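Local coordinates for SnoaL-like domain-containing protein (Silicibacter pomeroyi, PDB 3FLJ) that is of unknown function but has the cystatin-like fold of the SnoaL-like family, whose curved sheet and helices probably enclose a small-molecule pocket, at residues G72-E77 with N138-T143; E45-M50 with D62-V67; R79-M84 with D102-D107; P22-M27 with W90-Q95. One frame throughout, in Å; residues are numbered along the deposited sequence.

Overall arrangement
All four contacts involve one strongly curved, mixed sheet. Contacts 1 and 2 use opposite ends of helix 61-74, with centres about 16 Å apart: contact 2 seats its start on strand 47-50, and contact 1 joins its last turn to helix 127-143. Contacts 3 and 4 are closer, about 9 Å between centres, because strand 89-98 of contact 4 runs between the two strands of contact 3 and hydrogen-bonds to both. Contact 1 meets contact 4 where Phe75 packs on Phe94. A pocket is suggested by unidentified bound material about 3 Å from the Asp107 side chain in contact 3 and about 5 Å from that of Phe49 in contact 2.

Contact 1 (G72-E77 with N138-T143); sequences GQVFSE and NARVMT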
# COMPACT_ATOMS: atom_id res chain seq x y z
N GLY A 72 10.90 -8.29 -9.30
CA GLY A 72 11.04 -9.64 -8.72
C GLY A 72 12.48 -10.05 -8.44
O GLY A 72 12.76 -10.71 -7.44
N GLN A 73 13.39 -9.65 -9.34
CA GLN A 73 14.83 -9.86 -9.20
C GLN A 73 15.43 -9.05 -8.04
O GLN A 73 16.28 -9.59 -7.31
CB GLN A 73 15.56 -9.48 -10.50
CG GLN A 73 15.30 -10.43 -11.69
CD GLN A 73 16.34 -11.52 -11.85
OE1 GLN A 73 17.06 -11.89 -10.92
NE2 GLN A 73 16.44 -12.03 -13.07
N VAL A 74 15.02 -7.78 -7.91
CA VAL A 74 15.49 -6.90 -6.82
C VAL A 74 15.07 -7.45 -5.45
O VAL A 74 15.91 -7.54 -4.54
CB VAL A 74 15.01 -5.43 -6.99
CG1 VAL A 74 15.39 -4.56 -5.78
CG2 VAL A 74 15.59 -4.82 -8.27
N PHE A 75 13.80 -7.82 -5.32
CA PHE A 75 13.28 -8.35 -4.05
C PHE A 75 13.86 -9.72 -3.67
O PHE A 75 14.15 -10.54 -4.54
CB PHE A 75 11.74 -8.48 -4.04
CG PHE A 75 10.97 -7.17 -4.14
CD1 PHE A 75 11.44 -5.94 -3.62
CD2 PHE A 75 9.66 -7.22 -4.65
CE1 PHE A 75 10.65 -4.78 -3.70
CE2 PHE A 75 8.86 -6.05 -4.71
CZ PHE A 75 9.35 -4.84 -4.25
N SER A 76 14.02 -9.93 -2.37
CA SER A 76 14.42 -11.20 -1.78
C SER A 76 13.48 -11.50 -0.62
O SER A 76 12.82 -10.59 -0.11
CB SER A 76 15.87 -11.16 -1.30
OG SER A 76 16.09 -10.07 -0.43
N GLU A 77 13.41 -12.78 -0.24
CA GLU A 77 12.54 -13.26 0.84
C GLU A 77 11.08 -12.82 0.62
O GLU A 77 10.39 -12.42 1.55
CB GLU A 77 13.08 -12.78 2.21
CG GLU A 77 14.54 -13.15 2.50
CD GLU A 77 15.03 -12.82 3.93
OE1 GLU A 77 14.21 -12.43 4.81
OE2 GLU A 77 16.25 -12.96 4.18
N ASN A 138 16.56 1.87 -11.24
CA ASN A 138 17.24 2.79 -12.17
C ASN A 138 18.42 2.07 -12.85
O ASN A 138 18.56 2.15 -14.07
CB ASN A 138 17.77 4.06 -11.48
CG ASN A 138 16.68 5.01 -11.03
OD1 ASN A 138 15.52 4.95 -11.47
ND2 ASN A 138 17.06 5.91 -10.11
N ALA A 139 19.23 1.36 -12.06
CA ALA A 139 20.38 0.60 -12.56
C ALA A 139 19.99 -0.52 -13.55
O ALA A 139 20.57 -0.63 -14.63
CB ALA A 139 21.21 0.03 -11.40
N ARG A 140 18.98 -1.31 -13.19
CA ARG A 140 18.48 -2.42 -14.04
C ARG A 140 17.86 -1.98 -15.36
O ARG A 140 18.18 -2.55 -16.41
CB ARG A 140 17.46 -3.26 -13.28
CG ARG A 140 18.09 -4.09 -12.21
CD ARG A 140 17.06 -4.85 -11.44
NE ARG A 140 17.68 -5.95 -10.71
CZ ARG A 140 18.02 -7.15 -11.21
NH1 ARG A 140 17.83 -7.46 -12.51
NH2 ARG A 140 18.59 -8.06 -10.41
N VAL A 141 16.98 -0.98 -15.30
CA VAL A 141 16.29 -0.46 -16.49
C VAL A 141 17.26 0.19 -17.47
O VAL A 141 17.17 -0.06 -18.67
CB VAL A 141 15.11 0.48 -16.10
CG1 VAL A 141 14.55 1.21 -17.32
CG2 VAL A 141 14.03 -0.35 -15.42
N MSE A 142 18.18 1.00 -16.94
CA MSE A 142 19.23 1.67 -17.74
C MSE A 142 20.13 0.64 -18.43
O MSE A 142 20.52 0.82 -19.58
CB MSE A 142 20.13 2.59 -16.88
CG MSE A 142 20.97 3.60 -17.70
SE MSE A 142 22.81 4.02 -17.08
CE MSE A 142 22.46 4.21 -15.14
N THR A 143 20.49 -0.42 -17.69
CA THR A 143 21.40 -1.48 -18.21
C THR A 143 20.74 -2.39 -19.23
O THR A 143 21.38 -2.80 -20.20
CB THR A 143 22.03 -2.32 -17.06
OG1 THR A 143 22.69 -1.43 -16.16
CG2 THR A 143 23.05 -3.38 -17.57
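Arg140 reaches from helix 127-143 to the last turn of helix 61-74 and lays its guanidinium group over the CB of Gln73. The CB stands 3.2 Å above the guanidinium plane, displaced toward the rim, so that Arg140 NH2 is its nearest atom at 3.3 Å. The two side chains cross at roughly a right angle, yet their flat ends are only 23° out of parallel. Gln73 OE1 remains 4.2 Å from Arg140 NH2, and no hydrogen bond links the two groups.

Val74 adds a second carbon contact, along the arginine's shaft. Its CG2 approaches Arg140 NE to 3.4 Å and Arg140 CD to 3.5 Å, meeting the guanidinium obliquely as the two side chains slide past each other in opposite directions. The arginine is extended from CG to NE, which carries its charged end across the gap between backbones whose nearest CA atoms, those of Val74 and Arg140, are 9.0 Å apart. Val74 also packs on Leu133, Ala136 and Met137, earlier in the same helix.

Polar bonds run around the contact and not through it. Arg140 NH1 makes a weak hydrogen bond to His70 ND1, one turn before Val74. Thr143 OG1 and Thr143 N grip Ala139 O from opposite faces of its plane. The chemistry is therefore that of a partly exposed cation resting on aliphatic carbon, near a helix C-terminus whose dipole may favour the positive charge.

Contact 2 (E45-M50 with D62-V67); sequences EDVRFM and DPVAAV
Val64 projects from helix 61-74 into the angle between Val47 and Phe49 of the neighbouring strand. Val47 meets it tip to tip, CG1 lying 3.8 Å from Val64 CB. On the other flank both methyls of Val64 bear on the CB of Phe49, the closer being Val64 CG1 at 3.6 Å. The Phe49 ring, swung anti to its own backbone N (chi1 175°), extends on toward the next helical turn, where Val67 CG1 touches its CE2 at 3.7 Å in an oblique approach.

Two further groups fix this first shell. Phe120 stacks edge-to-face on the Phe49 ring, while Trp58 touches Phe49, Val64 and Val67. The short axes of strand 47-50 and helix 62-67 come within 8.6 Å at an angle of 35°, a distance bridged by these valine and phenylalanine side chains. With the two methyls of Val64 gone, as in an alanine here, a gap is likely to open beneath the CB of Phe49, leaving Val47 CG1 only a CB to meet. No hydrogen bond spans the segments, and all four touching residues are buried: the join is purely apolar, consistent with Phe49 offering an apolar surface about 5 Å from an unidentified bound molecule.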
# COMPACT_ATOMS: atom_id res chain seq x y z
N GLU A 45 -3.50 -6.45 -22.75
CA GLU A 45 -2.64 -5.90 -23.83
C GLU A 45 -2.18 -4.46 -23.54
O GLU A 45 -1.00 -4.15 -23.75
CB GLU A 45 -3.34 -6.01 -25.19
CG GLU A 45 -2.45 -5.70 -26.38
CD GLU A 45 -3.03 -6.14 -27.72
OE1 GLU A 45 -3.63 -7.24 -27.81
OE2 GLU A 45 -2.86 -5.39 -28.71
N ASP A 46 -3.08 -3.64 -22.98
CA ASP A 46 -2.85 -2.24 -22.61
C ASP A 46 -2.77 -2.03 -21.07
O ASP A 46 -3.20 -0.98 -20.55
CB ASP A 46 -3.94 -1.35 -23.26
CG ASP A 46 -5.39 -1.72 -22.83
OD1 ASP A 46 -5.62 -2.71 -22.08
OD2 ASP A 46 -6.32 -1.01 -23.30
N VAL A 47 -2.24 -3.04 -20.35
CA VAL A 47 -2.08 -2.98 -18.88
C VAL A 47 -1.29 -1.73 -18.45
O VAL A 47 -0.36 -1.33 -19.15
CB VAL A 47 -1.37 -4.26 -18.30
CG1 VAL A 47 0.04 -4.46 -18.91
CG2 VAL A 47 -1.31 -4.22 -16.75
N ARG A 48 -1.72 -1.11 -17.36
CA ARG A 48 -1.09 0.07 -16.76
C ARG A 48 -0.44 -0.38 -15.46
O ARG A 48 -1.12 -0.92 -14.59
CB ARG A 48 -2.14 1.13 -16.50
CG ARG A 48 -2.73 1.70 -17.78
CD ARG A 48 -3.84 2.70 -17.54
NE ARG A 48 -5.11 2.13 -17.05
CZ ARG A 48 -6.01 1.41 -17.77
NH1 ARG A 48 -5.83 1.12 -19.06
NH2 ARG A 48 -7.12 0.98 -17.17
N PHE A 49 0.89 -0.20 -15.36
CA PHE A 49 1.66 -0.51 -14.15
C PHE A 49 2.14 0.81 -13.53
O PHE A 49 2.80 1.59 -14.22
CB PHE A 49 2.83 -1.45 -14.42
CG PHE A 49 3.70 -1.69 -13.22
CD1 PHE A 49 3.23 -2.47 -12.16
CD2 PHE A 49 4.97 -1.10 -13.13
CE1 PHE A 49 4.03 -2.69 -11.01
CE2 PHE A 49 5.78 -1.30 -11.99
CZ PHE A 49 5.31 -2.10 -10.92
N MSE A 50 1.81 1.02 -12.25
CA MSE A 50 2.17 2.22 -11.50
C MSE A 50 3.08 1.81 -10.32
O MSE A 50 2.59 1.23 -9.34
CB MSE A 50 0.89 2.90 -11.03
CG MSE A 50 0.15 3.62 -12.15
SE MSE A 50 -1.74 3.72 -11.80
CE MSE A 50 -2.21 1.83 -12.22
N ASP A 62 4.20 -6.07 -22.88
CA ASP A 62 5.65 -6.31 -23.08
C ASP A 62 6.53 -5.49 -22.11
O ASP A 62 7.31 -6.08 -21.36
CB ASP A 62 6.08 -6.13 -24.54
CG ASP A 62 5.57 -7.23 -25.46
OD1 ASP A 62 4.80 -8.11 -25.04
OD2 ASP A 62 5.95 -7.20 -26.65
N PRO A 63 6.42 -4.14 -22.12
CA PRO A 63 7.20 -3.37 -21.13
C PRO A 63 6.86 -3.64 -19.65
O PRO A 63 7.78 -3.69 -18.82
CB PRO A 63 6.93 -1.91 -21.53
CG PRO A 63 5.77 -1.91 -22.40
CD PRO A 63 5.71 -3.24 -23.06
N VAL A 64 5.58 -3.85 -19.32
CA VAL A 64 5.16 -4.10 -17.92
C VAL A 64 5.72 -5.43 -17.39
O VAL A 64 6.20 -5.47 -16.26
CB VAL A 64 3.63 -3.98 -17.74
CG1 VAL A 64 3.16 -4.50 -16.36
CG2 VAL A 64 3.21 -2.51 -17.95
N ALA A 65 5.66 -6.49 -18.21
CA ALA A 65 6.21 -7.81 -17.84
C ALA A 65 7.72 -7.71 -17.55
O ALA A 65 8.21 -8.31 -16.59
CB ALA A 65 5.90 -8.87 -18.92
N ALA A 66 8.44 -6.95 -18.39
CA ALA A 66 9.88 -6.68 -18.21
C ALA A 66 10.18 -5.93 -16.92
O ALA A 66 11.11 -6.30 -16.20
CB ALA A 66 10.45 -5.92 -19.42
N VAL A 67 9.39 -4.90 -16.62
CA VAL A 67 9.53 -4.12 -15.39
C VAL A 67 9.28 -5.02 -14.18
O VAL A 67 10.09 -5.04 -13.26
CB VAL A 67 8.63 -2.83 -15.36
CG1 VAL A 67 8.73 -2.11 -14.01
CG2 VAL A 67 9.05 -1.89 -16.47

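Contact 3 (R79-M84 with D102-D107); sequences RYRRIM and DAVGVD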
# COMPACT_ATOMS: atom_id res chain seq x y z
N ARG A 79 7.14 -12.90 -0.06
CA ARG A 79 5.94 -13.71 0.16
C ARG A 79 4.73 -12.82 0.37
O ARG A 79 4.84 -11.75 0.99
CB ARG A 79 6.06 -14.74 1.30
CG ARG A 79 6.02 -14.24 2.75
CD ARG A 79 7.23 -13.43 3.10
NE ARG A 79 7.23 -13.04 4.52
CZ ARG A 79 8.27 -12.52 5.18
NH1 ARG A 79 9.43 -12.26 4.58
NH2 ARG A 79 8.12 -12.23 6.48
N TYR A 80 3.58 -13.27 -0.13
CA TYR A 80 2.32 -12.61 0.14
C TYR A 80 1.90 -12.99 1.56
O TYR A 80 2.25 -14.08 2.04
CB TYR A 80 1.25 -12.96 -0.89
CG TYR A 80 1.51 -12.31 -2.22
CD1 TYR A 80 1.26 -10.94 -2.40
CD2 TYR A 80 2.01 -13.04 -3.32
CE1 TYR A 80 1.50 -10.30 -3.63
CE2 TYR A 80 2.24 -12.40 -4.57
CZ TYR A 80 1.98 -11.03 -4.71
OH TYR A 80 2.21 -10.40 -5.90
N ARG A 81 1.23 -12.06 2.25
CA ARG A 81 0.70 -12.25 3.61
C ARG A 81 -0.81 -12.39 3.57
O ARG A 81 -1.35 -13.36 4.10
CB ARG A 81 1.11 -11.09 4.51
CG ARG A 81 2.63 -10.96 4.60
CD ARG A 81 3.10 -10.19 5.79
NE ARG A 81 2.56 -8.82 5.88
CZ ARG A 81 3.01 -7.88 6.72
NH1 ARG A 81 4.04 -8.09 7.54
NH2 ARG A 81 2.42 -6.70 6.74
N ARG A 82 -1.48 -11.43 2.93
CA ARG A 82 -2.95 -11.42 2.80
C ARG A 82 -3.41 -11.12 1.38
O ARG A 82 -2.84 -10.26 0.73
CB ARG A 82 -3.57 -10.44 3.79
CG ARG A 82 -3.43 -10.88 5.24
CD ARG A 82 -4.24 -9.97 6.15
NE ARG A 82 -3.73 -8.60 6.21
CZ ARG A 82 -4.33 -7.57 6.84
NH1 ARG A 82 -5.46 -7.73 7.51
NH2 ARG A 82 -3.78 -6.35 6.83
N ILE A 83 -4.42 -11.87 0.92
CA ILE A 83 -5.05 -11.72 -0.40
C ILE A 83 -6.46 -11.24 -0.07
O ILE A 83 -7.26 -12.02 0.43
CB ILE A 83 -5.09 -13.06 -1.21
CG1 ILE A 83 -3.72 -13.77 -1.25
CG2 ILE A 83 -5.63 -12.83 -2.62
CD1 ILE A 83 -2.60 -12.94 -1.82
N MSE A 84 -6.76 -9.97 -0.34
CA MSE A 84 -8.06 -9.36 0.02
C MSE A 84 -8.77 -8.81 -1.20
O MSE A 84 -8.13 -8.20 -2.05
CB MSE A 84 -7.82 -8.25 1.05
CG MSE A 84 -7.35 -8.79 2.39
SE MSE A 84 -6.66 -7.45 3.58
CE MSE A 84 -5.08 -7.05 2.65
N ASP A 102 14.13 -4.17 5.15
CA ASP A 102 12.80 -4.78 5.13
C ASP A 102 11.80 -3.89 4.41
O ASP A 102 11.91 -2.66 4.45
CB ASP A 102 12.28 -5.01 6.56
CG ASP A 102 13.11 -6.02 7.31
OD1 ASP A 102 13.11 -7.19 6.89
OD2 ASP A 102 13.74 -5.64 8.32
N ALA A 103 10.80 -4.52 3.78
CA ALA A 103 9.70 -3.82 3.10
C ALA A 103 8.38 -4.57 3.25
O ALA A 103 8.38 -5.80 3.34
CB ALA A 103 10.01 -3.62 1.61
N VAL A 104 7.29 -3.80 3.31
CA VAL A 104 5.91 -4.30 3.24
C VAL A 104 5.23 -3.49 2.12
O VAL A 104 5.45 -2.28 2.00
CB VAL A 104 5.16 -4.15 4.58
CG1 VAL A 104 3.69 -4.52 4.45
CG2 VAL A 104 5.82 -5.03 5.65
N GLY A 105 4.42 -4.16 1.31
CA GLY A 105 3.68 -3.50 0.24
C GLY A 105 2.36 -4.15 -0.09
O GLY A 105 2.00 -5.15 0.53
N VAL A 106 1.64 -3.51 -1.01
CA VAL A 106 0.37 -4.00 -1.56
C VAL A 106 0.36 -3.85 -3.09
O VAL A 106 0.67 -2.77 -3.59
CB VAL A 106 -0.87 -3.27 -0.98
CG1 VAL A 106 -2.20 -3.76 -1.67
CG2 VAL A 106 -0.95 -3.46 0.53
N ASP A 107 0.01 -4.93 -3.79
CA ASP A 107 -0.27 -4.91 -5.23
C ASP A 107 -1.77 -4.64 -5.36
O ASP A 107 -2.58 -5.50 -4.98
CB ASP A 107 0.08 -6.25 -5.90
CG ASP A 107 1.57 -6.59 -5.83
OD1 ASP A 107 2.42 -5.67 -5.87
OD2 ASP A 107 1.89 -7.80 -5.78
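Tyr80 OH donates a hydrogen bond of 2.6 Å to Asp107 OD2, the tight point of this contact. The hydroxyl meets the oxygen nearly along its C-O axis, and OD2 lies at the edge of the tyrosine ring, in its plane, with Tyr80 CE1 only 3.3 Å away. Ring and carboxylate are turned 74° against each other. The bond skips a strand: strands 78-86 and 101-111 are not neighbours, since strand 89-98 runs between them, and even Tyr80 and Val106, the closest pair by CA, are 9.0 Å apart. The tyrosine spans that gap on the face of the sheet also covered by helix 22-31, where Gln28 and Val31 touch its side chain. Asp107 packs on Phe94, Phe120 and Val122, and its side chain comes about 3 Å from a bound molecule of unknown identity.

The other pair is looser in that no bond crosses it, and Arg81 is exposed. Arg81 crosses Val104 at about a right angle; Val104 CG1 is 3.4 Å from Arg81 NH2, while Val104 CG2 sits over a face of the guanidinium, 3.9 Å from Arg81 NH2. The bend at chi3 (-57°) folds the arginine's end over the intervening strand, where Gln95 OE1 binds NH1 and Glu93 OE2 binds NE; Glu121 of the second subunit pairs with NH2. Arg81 and Arg82 both face Glu93 in a classic beta bulge. Chemically, one face thus places a directed hydroxyl-carboxylate bond beside a probable pocket, whereas the other holds an arginine among Gln95 and Glu93 of its own chain and Glu121 of the second subunit.

Contact 4 (P22-M27 with W90-Q95); sequences PTIARM and WALEFQ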
# COMPACT_ATOMS: atom_id res chain seq x y z
N PRO A 22 -9.22 -16.93 -10.55
CA PRO A 22 -8.08 -17.71 -11.06
C PRO A 22 -6.80 -16.94 -11.39
O PRO A 22 -5.71 -17.44 -11.14
CB PRO A 22 -8.64 -18.33 -12.34
CG PRO A 22 -10.04 -18.42 -12.13
CD PRO A 22 -10.44 -17.25 -11.31
N THR A 23 -6.95 -15.77 -12.01
CA THR A 23 -5.82 -14.86 -12.30
C THR A 23 -5.07 -14.42 -11.06
O THR A 23 -3.84 -14.32 -11.09
CB THR A 23 -6.29 -13.61 -13.08
OG1 THR A 23 -6.94 -14.04 -14.28
CG2 THR A 23 -5.10 -12.68 -13.45
N ILE A 24 -5.81 -14.17 -9.98
CA ILE A 24 -5.23 -13.78 -8.68
C ILE A 24 -4.45 -14.97 -8.08
O ILE A 24 -3.35 -14.77 -7.57
CB ILE A 24 -6.31 -13.21 -7.71
CG1 ILE A 24 -6.99 -11.98 -8.32
CG2 ILE A 24 -5.72 -12.89 -6.32
CD1 ILE A 24 -6.08 -10.79 -8.63
N ALA A 25 -5.01 -16.18 -8.16
CA ALA A 25 -4.31 -17.41 -7.72
C ALA A 25 -3.00 -17.63 -8.52
O ALA A 25 -1.94 -17.85 -7.92
CB ALA A 25 -5.22 -18.65 -7.84
N ARG A 26 -3.10 -17.52 -9.86
CA ARG A 26 -1.94 -17.70 -10.76
C ARG A 26 -0.85 -16.63 -10.53
O ARG A 26 0.34 -16.94 -10.55
CB ARG A 26 -2.39 -17.76 -12.23
CG ARG A 26 -1.29 -18.03 -13.29
CD ARG A 26 -0.41 -19.25 -12.99
NE ARG A 26 0.55 -19.50 -14.06
CZ ARG A 26 1.64 -20.28 -13.99
NH1 ARG A 26 1.98 -20.95 -12.87
NH2 ARG A 26 2.43 -20.39 -15.06
N MSE A 27 -1.27 -15.39 -10.32
CA MSE A 27 -0.37 -14.26 -10.05
C MSE A 27 0.55 -14.46 -8.83
O MSE A 27 1.71 -14.05 -8.88
CB MSE A 27 -1.23 -13.01 -9.86
CG MSE A 27 -0.58 -11.75 -9.56
SE MSE A 27 -1.98 -10.51 -9.17
CE MSE A 27 -0.73 -9.23 -8.70
N TRP A 90 -8.83 -6.29 -6.18
CA TRP A 90 -7.98 -7.03 -5.23
C TRP A 90 -6.81 -6.22 -4.67
O TRP A 90 -6.31 -5.31 -5.32
CB TRP A 90 -7.42 -8.29 -5.91
CG TRP A 90 -8.48 -9.25 -6.33
CD1 TRP A 90 -9.16 -9.25 -7.50
CD2 TRP A 90 -9.02 -10.32 -5.55
NE1 TRP A 90 -10.08 -10.26 -7.51
CE2 TRP A 90 -10.03 -10.93 -6.33
CE3 TRP A 90 -8.75 -10.82 -4.27
CZ2 TRP A 90 -10.77 -12.04 -5.88
CZ3 TRP A 90 -9.49 -11.92 -3.81
CH2 TRP A 90 -10.48 -12.53 -4.62
N ALA A 91 -6.41 -6.57 -3.44
CA ALA A 91 -5.25 -5.98 -2.74
C ALA A 91 -4.44 -7.15 -2.19
O ALA A 91 -4.95 -7.88 -1.32
CB ALA A 91 -5.72 -5.06 -1.62
N LEU A 92 -3.26 -7.39 -2.76
CA LEU A 92 -2.37 -8.48 -2.33
C LEU A 92 -1.22 -7.88 -1.52
O LEU A 92 -0.31 -7.25 -2.06
CB LEU A 92 -1.82 -9.29 -3.52
CG LEU A 92 -2.80 -10.09 -4.39
CD1 LEU A 92 -3.61 -9.18 -5.28
CD2 LEU A 92 -2.04 -11.16 -5.23
N GLU A 93 -1.29 -8.09 -0.20
CA GLU A 93 -0.30 -7.60 0.74
C GLU A 93 0.89 -8.55 0.77
O GLU A 93 0.71 -9.75 0.90
CB GLU A 93 -0.93 -7.51 2.13
CG GLU A 93 -0.03 -7.11 3.29
CD GLU A 93 -0.76 -7.27 4.60
OE1 GLU A 93 -1.95 -6.96 4.65
OE2 GLU A 93 -0.17 -7.74 5.57
N PHE A 94 2.11 -7.99 0.69
CA PHE A 94 3.35 -8.76 0.72
C PHE A 94 4.41 -8.17 1.65
O PHE A 94 4.31 -7.00 2.04
CB PHE A 94 3.93 -8.92 -0.69
CG PHE A 94 4.34 -7.62 -1.36
CD1 PHE A 94 5.63 -7.08 -1.16
CD2 PHE A 94 3.46 -6.94 -2.20
CE1 PHE A 94 6.03 -5.88 -1.80
CE2 PHE A 94 3.85 -5.74 -2.86
CZ PHE A 94 5.13 -5.21 -2.65
N GLN A 95 5.38 -9.00 2.00
CA GLN A 95 6.58 -8.62 2.74
C GLN A 95 7.79 -9.17 1.96
O GLN A 95 7.72 -10.24 1.34
CB GLN A 95 6.55 -9.15 4.16
CG GLN A 95 7.67 -8.58 5.06
CD GLN A 95 7.58 -8.98 6.52
OE1 GLN A 95 6.56 -9.51 6.97
NE2 GLN A 95 8.65 -8.74 7.26
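Ile24, the first residue of the helix to touch the strand, sets its CG1 over one face of the Trp90 indole. The carbon lies 3.5 Å from the centroid of the five-membered ring and only 6° off the ring normal, a CH-pi contact. Its terminal CD1 runs on past the rim of that ring beside the CG-CD1 bond, 3.6 Å from Trp90 CD1. The other branch, Ile24 CG2, turns to the next inward-facing strand residue and touches Leu92 CD2 more loosely at 4.2 Å.

Three residues on, the selenomethionine Met27 presents its extended chain to the same leucine, tip to tip, with SE 4.0 Å from Leu92 CD2. Ile109 of strand 101-111 packs on both Ile24 and Met27, extending the helix's seat to the adjacent strand. The indole is further steadied by a hydrogen bond from Trp90 NE1 to Gly87 O. A serine in place of Trp90 would probably strip Ile24 of its flat platform and open a gap under the first turn.

Helix 22-27 and strand 90-95 run nearly parallel, 18° apart with axes 11.0 Å distant at closest approach. An N-terminal helix lying on the curved sheet in this way is characteristic of the cystatin-like alpha+beta fold of SnoaL-like proteins.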